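Local structure of TraM protein (Plasmid R64, 3WZ3) at residues A54-I57 against L58-I61; P38-D42 against E43-G47; N23-F26 against V27-R30. The protein probably serves in the inner-membrane complex of a type IVB secretion system; this chain is a periplasmic fragment of the protein. One frame throughout, in Å; residues are numbered along the deposited sequence.

Overall arrangement
All three contacts are local: helices 29-35, 42-54 and 57-64 begin at or near contacts 3, 2 and 1 respectively. Each has a buried side, I57 and I61 in contact 1, F40 and G44 in contact 2, L24 and Y29 in contact 3, and a more exposed polar one, with E59, D42 and H28 in turn. Contacts 1 and 3 touch, where I61 and L58 pack on Y29. Contact 2 lies nearer the chain's centre, its own centre about 19 Å from those of the others. Contact 3 gathers N-H groups on an aspartate, contact 2 caps a helix with a serine beside two rings, and in contact 1 an asparagine side chain meets water and a carboxylate while its carbonyl takes a threonine hydroxyl.

Contact 1: A54-I57 against L58-I61; sequences ASNI and LETI
N56 meets E59 and T60 across the first turn of helix 57-64. Its CG lies anti to the backbone N (chi1 -160°), which carries the amide toward the E59 side chain. ND2 donates to E59 OE2 at 3.3 Å. The bond is long but almost straight, with an angle of 173° at the hydrogen. It runs in the amide plane of N56 but meets OE2 from above the carboxylate. The two flat groups stand nearly perpendicular, with planes 80° apart.

The amide oxygen, OD1, is held by two waters. One water donates to N56 OD1 at 2.8 Å and accepts from the backbone N of E59. A second water donates to OD1 and, more weakly, to E59 OE1. Both ends of the amide are therefore engaged, which should hold its rotation.

N56 O has two donors, both from T60. T60 OG1 lies 2.8 Å from N56 O, and T60 N lies 3.2 Å from N56 O. They come from opposite faces of the carbonyl plane. The threonine hydroxyl sits beside its own backbone N, anti to the carbonyl carbon. From there it reaches the carbonyl of N56, four residues back.

I57 and I61 form the apolar side. The extended I61 side chain brings CD1 to 3.5 Å from I57 CG2, while I61 N donates to I57 O at 2.8 Å. Both isoleucines are buried and pack on L100 of strand 88-101. I61 also touches L24 and F26. On the polar side, E59 OE2 has a long, weak ion pair with K63.

N56 is in the N-cap position of helix 57-64, although its side chain makes no capping bond. With its positive phi, the same residue is the C-prime residue of the Schellman motif that ends helix 42-54.

Contact 2: P38-D42 against E43-G47; sequences PRFSD and EGFAG
The OG of S41 lies between its backbone N and carbonyl carbon (chi1 69°), and this turns it toward G44 N. F45 has CG anti to its backbone N (chi1 -159°), which sends its ring back toward F40.

The serine is the N-cap of helix 42-54. G44 N donates to S41 OG at 3.0 Å, a true capping bond. The next N-H is used too, as F45 N donates to the carbonyl S41 O at 2.9 Å. A46 N then bonds to D42 O at 3.1 Å. Side chain and backbone of one serine thus serve two N-H groups of the first turn.

The rings of F40 and F45 make a T-shaped stack. The edge of F45 points to the face of F40, with planes at 88° and centroids 5.6 Å apart. Their closest atoms are the two CD1 carbons, at 3.8 Å. F40 also rests on the helix backbone, where its CD2 comes to 3.5 Å from G44 C. The buried F40 therefore packs against the turn that S41 caps.

The contact joins the start of helix 42-54 to strand 130-139. F40 packs on I132 and M135 of that strand. R39 and S41 make backbone hydrogen bonds with I132, and S41 OG has a weak bond to I132 O. This tethers the loop after helix 29-35 to an outermost strand of the antiparallel sheet.

Contact 3: N23-F26 against V27-R30; sequences NLDF and VHYR
This is an Asx turn at D25, closed by V27 N, in the loop between helix 7-22 and helix 29-35. H28 N makes a second bond to the same oxygen. The turn lies where the chain enters the second of these helices.

The carboxylate oxygen D25 OD1 accepts both backbone bonds. V27 N donates to it at 2.8 Å, from above the carboxylate plane. H28 N donates at 3.1 Å to D25 OD1, which accepts with its anti lone pair, the one away from the other oxygen. D25 CG lies anti to its backbone N (chi1 -178°), and this swings the carboxylate over the following turn. A weak bond from Y29 N to D25 O, 2.9 Å long, adds to the closure.

Side-chain packing surrounds this polar centre. V27 fits between two rings. Its CG2 lies over the face of F26, 3.8 Å from the ring centroid, in a CH-pi contact. Its CG1 lies over one face of the H28 ring. The Y29 ring turns its edge to the backbone, with CD1 3.4 Å from F26 O. The L24 and Y29 CB atoms are 4.1 Å apart.

The loop is pinned from outside as well. D25 N bonds to Q32 OE1, and F26 N to N67 OD1. Y29 packs on K62 and L24 on I33, and L24 pairs by backbone with L68 of strand 67-82.

Two N-H donors on a single oxygen would probably favour the ionised form of the aspartate. H28 CD2 comes to 3.5 Å from D25 OD1, but NE2 stays 4.6 Å from OD1. If that histidine were protonated, the pair could attract each other weakly.

Contact 1: A54-I57 against L58-I61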
loop_
_atom_site.group_PDB
_atom_site.type_symbol
_atom_site.label_atom_id
_atom_site.label_comp_id
_atom_site.label_asym_id
_atom_site.label_seq_id
_atom_site.Cartn_x
_atom_site.Cartn_y
_atom_site.Cartn_z
ATOM N N ALA A 54 5.852 -10.741 5.232
ATOM C CA ALA A 54 5.164 -12.002 4.965
ATOM C C ALA A 54 5.631 -12.635 3.661
ATOM O O ALA A 54 5.540 -13.857 3.509
ATOM C CB ALA A 54 3.660 -11.796 4.959
ATOM N N SER A 55 6.090 -11.809 2.724
ATOM C CA SER A 55 6.675 -12.303 1.473
ATOM C C SER A 55 8.202 -12.247 1.446
ATOM O O SER A 55 8.804 -12.410 0.385
ATOM C CB SER A 55 6.111 -11.539 0.272
ATOM O OG SER A 55 4.737 -11.862 0.072
ATOM N N ASN A 56 8.811 -12.008 2.604
ATOM C CA ASN A 56 10.264 -11.928 2.721
ATOM C C ASN A 56 10.866 -10.972 1.699
ATOM O O ASN A 56 11.950 -11.210 1.156
ATOM C CB ASN A 56 10.895 -13.314 2.579
ATOM C CG ASN A 56 12.276 -13.364 3.158
ATOM O OD1 ASN A 56 12.590 -12.635 4.104
ATOM N ND2 ASN A 56 13.128 -14.216 2.587
ATOM N N ILE A 57 10.180 -9.859 1.450
ATOM C CA ILE A 57 10.614 -8.932 0.402
ATOM C C ILE A 57 11.944 -8.248 0.657
ATOM O O ILE A 57 12.812 -8.262 -0.209
ATOM C CB ILE A 57 9.541 -7.846 0.166
ATOM C CG1 ILE A 57 8.251 -8.484 -0.331
ATOM C CG2 ILE A 57 10.053 -6.755 -0.778
ATOM C CD1 ILE A 57 8.423 -9.245 -1.594
ATOM N N LEU A 58 12.105 -7.631 1.822
ATOM C CA LEU A 58 13.279 -6.804 2.058
ATOM C C LEU A 58 14.548 -7.633 2.052
ATOM O O LEU A 58 15.551 -7.212 1.493
ATOM C CB LEU A 58 13.146 -6.035 3.375
ATOM C CG LEU A 58 11.991 -5.037 3.387
ATOM C CD1 LEU A 58 12.010 -4.317 4.724
ATOM C CD2 LEU A 58 12.129 -4.076 2.230
ATOM N N GLU A 59 14.500 -8.806 2.673
ATOM C CA GLU A 59 15.676 -9.661 2.698
ATOM C C GLU A 59 16.024 -10.144 1.307
ATOM O O GLU A 59 17.194 -10.225 0.956
ATOM C CB GLU A 59 15.469 -10.868 3.616
ATOM C CG GLU A 59 16.623 -11.856 3.537
ATOM C CD GLU A 59 16.409 -13.094 4.387
ATOM O OE1 GLU A 59 16.518 -12.984 5.627
ATOM O OE2 GLU A 59 16.147 -14.181 3.810
ATOM N N THR A 60 15.016 -10.461 0.499
ATOM C CA THR A 60 15.270 -10.938 -0.858
ATOM C C THR A 60 15.806 -9.817 -1.749
ATOM O O THR A 60 16.740 -10.022 -2.528
ATOM C CB THR A 60 14.017 -11.563 -1.486
ATOM O OG1 THR A 60 13.534 -12.613 -0.639
ATOM C CG2 THR A 60 14.342 -12.140 -2.875
ATOM N N ILE A 61 15.230 -8.625 -1.639
ATOM C CA ILE A 61 15.736 -7.475 -2.376
ATOM C C ILE A 61 17.201 -7.245 -2.026
ATOM O O ILE A 61 18.039 -7.083 -2.926
ATOM C CB ILE A 61 14.908 -6.208 -2.091
ATOM C CG1 ILE A 61 13.543 -6.306 -2.774
ATOM C CG2 ILE A 61 15.646 -4.976 -2.614
ATOM C CD1 ILE A 61 12.640 -5.098 -2.509
HETATM O O HOH W 1 12.493 -9.852 4.560
HETATM O O HOH W 2 14.031 -13.615 6.439
#

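Contact 2: P38-D42 against E43-G47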
loop_
_atom_site.group_PDB
_atom_site.type_symbol
_atom_site.label_atom_id
_atom_site.label_comp_id
_atom_site.label_asym_id
_atom_site.label_seq_id
_atom_site.Cartn_x
_atom_site.Cartn_y
_atom_site.Cartn_z
ATOM N N PRO A 38 4.079 9.464 4.502
ATOM C CA PRO A 38 2.973 10.433 4.583
ATOM C C PRO A 38 1.621 9.864 4.158
ATOM O O PRO A 38 0.566 10.448 4.492
ATOM C CB PRO A 38 3.390 11.531 3.600
ATOM C CG PRO A 38 4.899 11.452 3.580
ATOM C CD PRO A 38 5.205 9.973 3.694
ATOM N N ARG A 39 1.620 8.750 3.436
ATOM C CA ARG A 39 0.357 8.169 2.955
ATOM C C ARG A 39 -0.309 7.306 4.021
ATOM O O ARG A 39 -1.424 6.816 3.811
ATOM C CB ARG A 39 0.583 7.326 1.694
ATOM C CG ARG A 39 1.148 8.109 0.527
ATOM C CD ARG A 39 0.110 9.073 0.005
ATOM N NE ARG A 39 0.561 9.864 -1.139
ATOM C CZ ARG A 39 0.631 11.192 -1.145
ATOM N NH1 ARG A 39 1.054 11.824 -2.236
ATOM N NH2 ARG A 39 0.279 11.890 -0.064
ATOM N N PHE A 40 0.345 7.120 5.166
ATOM C CA PHE A 40 -0.119 6.165 6.189
ATOM C C PHE A 40 -0.168 6.799 7.569
ATOM O O PHE A 40 0.639 7.689 7.853
ATOM C CB PHE A 40 0.876 4.993 6.307
ATOM C CG PHE A 40 0.893 4.042 5.135
ATOM C CD1 PHE A 40 1.651 4.301 4.004
ATOM C CD2 PHE A 40 0.164 2.856 5.199
ATOM C CE1 PHE A 40 1.673 3.392 2.964
ATOM C CE2 PHE A 40 0.187 1.946 4.165
ATOM C CZ PHE A 40 0.925 2.210 3.047
ATOM N N SER A 41 -1.075 6.341 8.439
ATOM C CA SER A 41 -0.847 6.532 9.864
ATOM C C SER A 41 0.231 5.525 10.277
ATOM O O SER A 41 0.524 4.577 9.548
ATOM C CB SER A 41 -2.118 6.245 10.667
ATOM O OG SER A 41 -2.427 4.855 10.633
ATOM N N ASP A 42 0.782 5.669 11.478
ATOM C CA ASP A 42 1.828 4.732 11.872
ATOM C C ASP A 42 1.287 3.306 12.045
ATOM O O ASP A 42 1.979 2.333 11.736
ATOM C CB ASP A 42 2.574 5.248 13.112
ATOM C CG ASP A 42 3.487 6.434 12.788
ATOM O OD1 ASP A 42 3.660 6.761 11.594
ATOM O OD2 ASP A 42 4.035 7.055 13.721
ATOM N N GLU A 43 0.044 3.162 12.514
ATOM C CA GLU A 43 -0.576 1.834 12.542
ATOM C C GLU A 43 -0.797 1.273 11.135
ATOM O O GLU A 43 -0.640 0.064 10.901
ATOM C CB GLU A 43 -1.907 1.854 13.283
ATOM C CG GLU A 43 -2.429 0.456 13.556
ATOM C CD GLU A 43 -1.651 -0.254 14.659
ATOM O OE1 GLU A 43 -0.932 0.439 15.404
ATOM O OE2 GLU A 43 -1.767 -1.498 14.792
ATOM N N GLY A 44 -1.148 2.130 10.186
ATOM C CA GLY A 44 -1.309 1.704 8.816
ATOM C C GLY A 44 0.017 1.216 8.251
ATOM O O GLY A 44 0.090 0.192 7.566
ATOM N N PHE A 45 1.079 1.964 8.546
ATOM C CA PHE A 45 2.397 1.635 8.028
ATOM C C PHE A 45 2.858 0.267 8.561
ATOM O O PHE A 45 3.533 -0.481 7.858
ATOM C CB PHE A 45 3.375 2.760 8.404
ATOM C CG PHE A 45 4.613 2.828 7.543
ATOM C CD1 PHE A 45 4.599 3.465 6.310
ATOM C CD2 PHE A 45 5.809 2.295 8.003
ATOM C CE1 PHE A 45 5.769 3.542 5.533
ATOM C CE2 PHE A 45 6.962 2.368 7.228
ATOM C CZ PHE A 45 6.940 2.994 6.004
ATOM N N ALA A 46 2.483 -0.057 9.791
ATOM C CA ALA A 46 2.791 -1.378 10.327
ATOM C C ALA A 46 2.210 -2.492 9.477
ATOM O O ALA A 46 2.829 -3.558 9.345
ATOM C CB ALA A 46 2.285 -1.494 11.755
ATOM N N GLY A 47 1.028 -2.283 8.898
ATOM C CA GLY A 47 0.448 -3.285 8.019
ATOM C C GLY A 47 1.233 -3.453 6.730
ATOM O O GLY A 47 1.335 -4.567 6.205
#

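Contact 3: N23-F26 against V27-R30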
loop_
_atom_site.group_PDB
_atom_site.type_symbol
_atom_site.label_atom_id
_atom_site.label_comp_id
_atom_site.label_asym_id
_atom_site.label_seq_id
_atom_site.Cartn_x
_atom_site.Cartn_y
_atom_site.Cartn_z
ATOM N N ASN A 23 6.360 -1.197 -5.846
ATOM C CA ASN A 23 7.364 -1.062 -6.900
ATOM C C ASN A 23 8.639 -0.481 -6.319
ATOM O O ASN A 23 8.750 0.720 -6.124
ATOM C CB ASN A 23 6.814 -0.241 -8.060
ATOM C CG ASN A 23 5.778 -1.023 -8.852
ATOM O OD1 ASN A 23 6.125 -1.812 -9.729
ATOM N ND2 ASN A 23 4.509 -0.833 -8.526
ATOM N N LEU A 24 9.579 -1.369 -6.018
ATOM C CA LEU A 24 10.763 -1.021 -5.246
ATOM C C LEU A 24 12.019 -1.393 -6.011
ATOM O O LEU A 24 12.092 -2.433 -6.681
ATOM C CB LEU A 24 10.755 -1.762 -3.912
ATOM C CG LEU A 24 9.570 -1.479 -2.983
ATOM C CD1 LEU A 24 9.679 -2.396 -1.768
ATOM C CD2 LEU A 24 9.477 -0.006 -2.559
ATOM N N ASP A 25 13.018 -0.533 -5.880
ATOM C CA ASP A 25 14.281 -0.696 -6.588
ATOM C C ASP A 25 15.335 -1.308 -5.663
ATOM O O ASP A 25 15.427 -0.932 -4.494
ATOM C CB ASP A 25 14.742 0.684 -7.033
ATOM C CG ASP A 25 16.021 0.645 -7.809
ATOM O OD1 ASP A 25 17.089 0.758 -7.176
ATOM O OD2 ASP A 25 15.950 0.526 -9.053
ATOM N N PHE A 26 16.161 -2.227 -6.179
ATOM C CA PHE A 26 17.107 -2.914 -5.289
ATOM C C PHE A 26 18.157 -1.998 -4.652
ATOM O O PHE A 26 18.720 -2.339 -3.610
ATOM C CB PHE A 26 17.766 -4.133 -5.947
ATOM C CG PHE A 26 18.897 -3.798 -6.880
ATOM C CD1 PHE A 26 18.647 -3.457 -8.201
ATOM C CD2 PHE A 26 20.210 -3.856 -6.449
ATOM C CE1 PHE A 26 19.693 -3.158 -9.075
ATOM C CE2 PHE A 26 21.251 -3.566 -7.314
ATOM C CZ PHE A 26 20.990 -3.216 -8.624
ATOM N N VAL A 27 18.396 -0.836 -5.266
ATOM C CA VAL A 27 19.309 0.141 -4.692
ATOM C C VAL A 27 18.580 1.112 -3.758
ATOM O O VAL A 27 19.027 1.342 -2.634
ATOM C CB VAL A 27 20.064 0.928 -5.791
ATOM C CG1 VAL A 27 20.967 1.998 -5.157
ATOM C CG2 VAL A 27 20.902 -0.034 -6.648
ATOM N N HIS A 28 17.444 1.654 -4.207
ATOM C CA HIS A 28 16.806 2.762 -3.507
ATOM C C HIS A 28 15.597 2.402 -2.659
ATOM O O HIS A 28 14.937 3.294 -2.149
ATOM C CB HIS A 28 16.441 3.854 -4.523
ATOM C CG HIS A 28 17.629 4.336 -5.288
ATOM N ND1 HIS A 28 18.552 5.204 -4.737
ATOM C CD2 HIS A 28 18.089 4.033 -6.527
ATOM C CE1 HIS A 28 19.515 5.426 -5.610
ATOM N NE2 HIS A 28 19.266 4.728 -6.702
ATOM N N TYR A 29 15.340 1.106 -2.490
ATOM C CA TYR A 29 14.121 0.678 -1.774
ATOM C C TYR A 29 13.925 1.295 -0.375
ATOM O O TYR A 29 12.799 1.634 0.002
ATOM C CB TYR A 29 14.035 -0.841 -1.691
ATOM C CG TYR A 29 15.044 -1.484 -0.766
ATOM C CD1 TYR A 29 16.341 -1.738 -1.195
ATOM C CD2 TYR A 29 14.695 -1.859 0.523
ATOM C CE1 TYR A 29 17.268 -2.348 -0.353
ATOM C CE2 TYR A 29 15.614 -2.459 1.371
ATOM C CZ TYR A 29 16.888 -2.697 0.930
ATOM O OH TYR A 29 17.801 -3.289 1.778
ATOM N N ARG A 30 14.992 1.476 0.397
ATOM C CA ARG A 30 14.823 2.066 1.738
ATOM C C ARG A 30 14.303 3.496 1.680
ATOM O O ARG A 30 13.470 3.918 2.495
ATOM C CB ARG A 30 16.132 2.047 2.506
ATOM C CG ARG A 30 16.627 0.659 2.733
ATOM C CD ARG A 30 17.643 0.603 3.848
ATOM N NE ARG A 30 17.943 -0.788 4.164
ATOM C CZ ARG A 30 17.165 -1.574 4.907
ATOM N NH1 ARG A 30 17.527 -2.831 5.123
ATOM N NH2 ARG A 30 16.027 -1.113 5.432
#